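Local coordinates for putative exported protein (Peptoclostridium difficile, PDB 5TTA) that is of unknown function but carries a signal sequence, is probably exported, and belongs to an uncharacterised family placed among the E-set proteins, at residues T78-P88 against W229-N240. Residues are numbered along the deposited sequence; the frame is centred on the assembly and turned at random.
Sequences TCLAYDKNGKP and WLKSFQGKEVSN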
# COMPACT_ATOMS: atom_id res chain seq x y z
N THR A 78 18.23 -17.89 5.82
CA THR A 78 19.49 -17.68 5.12
C THR A 78 19.90 -18.98 4.44
O THR A 78 19.82 -20.05 5.05
CB THR A 78 20.60 -17.21 6.07
OG1 THR A 78 20.25 -15.93 6.60
CG2 THR A 78 21.94 -17.09 5.32
N CYS A 79 20.35 -18.88 3.19
CA CYS A 79 20.83 -20.03 2.44
C CYS A 79 22.29 -19.85 2.02
O CYS A 79 22.76 -18.73 1.83
CB CYS A 79 20.03 -20.27 1.17
SG CYS A 79 18.26 -20.63 1.46
N LEU A 80 22.94 -20.99 1.87
CA LEU A 80 24.32 -21.16 1.43
C LEU A 80 24.32 -22.23 0.35
O LEU A 80 23.47 -23.12 0.36
CB LEU A 80 25.22 -21.59 2.59
CG LEU A 80 25.23 -20.61 3.76
CD1 LEU A 80 26.05 -21.23 4.93
CD2 LEU A 80 25.88 -19.31 3.34
N ALA A 81 25.24 -22.12 -0.60
CA ALA A 81 25.26 -23.01 -1.75
C ALA A 81 26.62 -23.66 -1.92
O ALA A 81 27.65 -23.03 -1.64
CB ALA A 81 24.89 -22.23 -3.04
N TYR A 82 26.63 -24.91 -2.40
CA TYR A 82 27.83 -25.71 -2.53
C TYR A 82 27.80 -26.45 -3.85
O TYR A 82 26.73 -26.90 -4.28
CB TYR A 82 27.96 -26.73 -1.37
CG TYR A 82 28.20 -26.02 -0.09
CD1 TYR A 82 27.14 -25.48 0.65
CD2 TYR A 82 29.51 -25.82 0.36
CE1 TYR A 82 27.38 -24.75 1.81
CE2 TYR A 82 29.75 -25.12 1.51
CZ TYR A 82 28.70 -24.59 2.23
OH TYR A 82 28.99 -23.90 3.36
N ASP A 83 28.98 -26.62 -4.47
CA ASP A 83 29.10 -27.47 -5.65
C ASP A 83 29.13 -28.95 -5.27
O ASP A 83 29.04 -29.33 -4.09
CB ASP A 83 30.32 -27.06 -6.51
CG ASP A 83 31.67 -27.58 -5.98
OD1 ASP A 83 31.75 -28.32 -4.96
OD2 ASP A 83 32.69 -27.24 -6.60
N LYS A 84 29.27 -29.80 -6.29
CA LYS A 84 29.16 -31.24 -6.07
C LYS A 84 30.28 -31.79 -5.19
O LYS A 84 30.15 -32.90 -4.68
CB LYS A 84 29.16 -31.98 -7.41
CG LYS A 84 30.47 -31.89 -8.16
CD LYS A 84 30.36 -32.40 -9.58
CE LYS A 84 31.74 -32.49 -10.24
NZ LYS A 84 31.70 -33.07 -11.61
N ASN A 85 31.36 -31.03 -5.01
CA ASN A 85 32.51 -31.46 -4.22
C ASN A 85 32.58 -30.79 -2.85
O ASN A 85 33.61 -30.91 -2.16
CB ASN A 85 33.80 -31.21 -5.00
CG ASN A 85 33.86 -32.03 -6.29
OD1 ASN A 85 33.58 -33.22 -6.30
ND2 ASN A 85 34.21 -31.37 -7.40
N GLY A 86 31.50 -30.13 -2.41
CA GLY A 86 31.48 -29.50 -1.10
C GLY A 86 32.21 -28.17 -1.01
O GLY A 86 32.44 -27.69 0.11
N LYS A 87 32.60 -27.58 -2.15
CA LYS A 87 33.17 -26.23 -2.13
C LYS A 87 32.06 -25.18 -2.09
O LYS A 87 31.07 -25.29 -2.81
CB LYS A 87 34.05 -26.00 -3.36
CG LYS A 87 35.16 -27.04 -3.57
CD LYS A 87 36.34 -26.82 -2.62
CE LYS A 87 37.64 -27.35 -3.21
NZ LYS A 87 37.75 -28.84 -3.12
N PRO A 88 32.22 -24.14 -1.28
CA PRO A 88 31.20 -23.09 -1.22
C PRO A 88 31.19 -22.20 -2.46
O PRO A 88 32.24 -21.90 -3.05
CB PRO A 88 31.59 -22.29 0.03
CG PRO A 88 33.10 -22.48 0.12
CD PRO A 88 33.38 -23.87 -0.40
N TRP A 229 25.89 -20.94 13.27
CA TRP A 229 25.70 -21.66 12.02
C TRP A 229 26.35 -20.90 10.86
O TRP A 229 27.12 -21.46 10.08
CB TRP A 229 24.20 -21.87 11.78
CG TRP A 229 23.83 -22.48 10.46
CD1 TRP A 229 23.68 -23.81 10.18
CD2 TRP A 229 23.56 -21.77 9.24
NE1 TRP A 229 23.33 -23.97 8.85
CE2 TRP A 229 23.24 -22.74 8.26
CE3 TRP A 229 23.51 -20.41 8.89
CZ2 TRP A 229 22.89 -22.39 6.94
CZ3 TRP A 229 23.18 -20.07 7.59
CH2 TRP A 229 22.87 -21.06 6.63
N LEU A 230 26.08 -19.60 10.78
CA LEU A 230 26.65 -18.79 9.71
C LEU A 230 28.17 -18.82 9.78
O LEU A 230 28.85 -18.98 8.76
CB LEU A 230 26.11 -17.37 9.80
CG LEU A 230 26.41 -16.47 8.60
CD1 LEU A 230 25.64 -16.97 7.36
CD2 LEU A 230 26.04 -15.02 8.91
N LYS A 231 28.73 -18.69 10.98
CA LYS A 231 30.19 -18.68 11.10
C LYS A 231 30.79 -20.04 10.74
O LYS A 231 31.84 -20.10 10.09
CB LYS A 231 30.58 -18.25 12.52
CG LYS A 231 32.10 -18.16 12.77
CD LYS A 231 32.81 -17.39 11.65
CE LYS A 231 32.36 -15.93 11.56
NZ LYS A 231 33.19 -15.15 10.60
N SER A 232 30.12 -21.14 11.10
CA SER A 232 30.65 -22.46 10.79
C SER A 232 30.64 -22.76 9.29
O SER A 232 31.53 -23.47 8.79
CB SER A 232 29.85 -23.53 11.52
OG SER A 232 29.98 -23.38 12.92
N PHE A 233 29.65 -22.26 8.56
CA PHE A 233 29.44 -22.70 7.19
C PHE A 233 29.78 -21.66 6.12
O PHE A 233 30.26 -22.05 5.06
CB PHE A 233 27.97 -23.13 6.98
CG PHE A 233 27.61 -24.45 7.63
CD1 PHE A 233 26.69 -24.51 8.67
CD2 PHE A 233 28.18 -25.64 7.18
CE1 PHE A 233 26.34 -25.73 9.27
CE2 PHE A 233 27.84 -26.86 7.78
CZ PHE A 233 26.90 -26.90 8.81
N GLN A 234 29.52 -20.37 6.33
CA GLN A 234 29.54 -19.43 5.20
C GLN A 234 30.96 -19.29 4.66
O GLN A 234 31.89 -18.95 5.41
CB GLN A 234 28.98 -18.06 5.58
CG GLN A 234 29.25 -17.01 4.48
CD GLN A 234 28.50 -15.71 4.68
OE1 GLN A 234 27.96 -15.12 3.72
NE2 GLN A 234 28.49 -15.22 5.91
N GLY A 235 31.12 -19.57 3.37
CA GLY A 235 32.41 -19.55 2.72
C GLY A 235 33.38 -20.64 3.14
O GLY A 235 34.57 -20.52 2.86
N LYS A 236 32.91 -21.72 3.76
CA LYS A 236 33.77 -22.82 4.20
C LYS A 236 33.44 -24.09 3.43
O LYS A 236 32.27 -24.36 3.13
CB LYS A 236 33.60 -23.09 5.69
CG LYS A 236 33.56 -21.87 6.56
CD LYS A 236 34.96 -21.39 6.90
CE LYS A 236 34.98 -20.72 8.28
NZ LYS A 236 34.89 -21.69 9.44
N GLU A 237 34.46 -24.91 3.19
CA GLU A 237 34.27 -26.23 2.61
C GLU A 237 33.56 -27.15 3.61
O GLU A 237 33.75 -27.06 4.82
CB GLU A 237 35.63 -26.82 2.21
CG GLU A 237 35.54 -28.00 1.25
CD GLU A 237 36.87 -28.37 0.60
OE1 GLU A 237 37.87 -27.63 0.79
OE2 GLU A 237 36.93 -29.41 -0.10
N VAL A 238 32.71 -28.04 3.08
CA VAL A 238 31.87 -28.94 3.87
C VAL A 238 31.96 -30.33 3.27
O VAL A 238 32.02 -30.47 2.04
CB VAL A 238 30.40 -28.47 3.89
CG1 VAL A 238 29.50 -29.50 4.61
CG2 VAL A 238 30.28 -27.10 4.54
N SER A 239 31.97 -31.36 4.11
CA SER A 239 32.12 -32.72 3.61
C SER A 239 30.86 -33.17 2.87
O SER A 239 29.75 -32.65 3.07
CB SER A 239 32.45 -33.70 4.74
OG SER A 239 31.28 -34.04 5.47
N ASN A 240 31.03 -34.14 1.96
CA ASN A 240 29.88 -34.59 1.19
C ASN A 240 28.89 -35.33 2.07
O ASN A 240 27.69 -35.24 1.84
CB ASN A 240 30.33 -35.47 0.01
CG ASN A 240 30.73 -34.64 -1.20
OD1 ASN A 240 31.90 -34.29 -1.36
ND2 ASN A 240 29.76 -34.31 -2.04
O HOH W 1 29.01 -21.04 2.02
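From strand 72-82, L80 pushes CD1 against the end of helix 226-233, 3.4 Å from F233 CB and 3.6 Å from W229 CH2, while its other methyl, CD2, lies by Q234 CB. W229, with CG anti to the backbone N (chi1 174°), brings CZ3 and CH2 of its indole to T78 CG2 and L80 CD1; F233 CD1 covers one indole face, offset toward the rim, and W229 NE1 hydrogen-bonds to Y246 OH. Farther along, P88 CG rests 3.5 Å from G235 C on the type II turn F233-K236, and V238 CG2 sits 3.7 Å from Y82 CE2. L243 of helix 240-244 touches both Y82 and V238.

Among the polar contacts, K236 O lies in plane at the Y82 ring edge, 3.3 Å from Y82 OH, a weak bond at most, with F233 O also close. A water links the same hydroxyl to G235 N. V238 N donates to G86 O (3.0 Å, 165°), and N240 ND2 reaches K84 O (3.0 Å, 168°), the oxygen lying almost in the N240 amide plane. D83 OD1, in an Asx turn, takes N85 N and K87 N from opposite faces of its carboxylate plane, holding the D83-G86 turn and the residue after it.

The one salt bridge joins K87 NZ to E237 OE2 (3.2 Å) above the carboxylate plane, between side chains running alongside each other. Apolar packing thus seats the helix end on the sheet, while main-chain carbonyls of the 83-86 turn tie down V238 and the start of helix 240-244; the ion pair lies among exposed residues, where solvent would probably screen it.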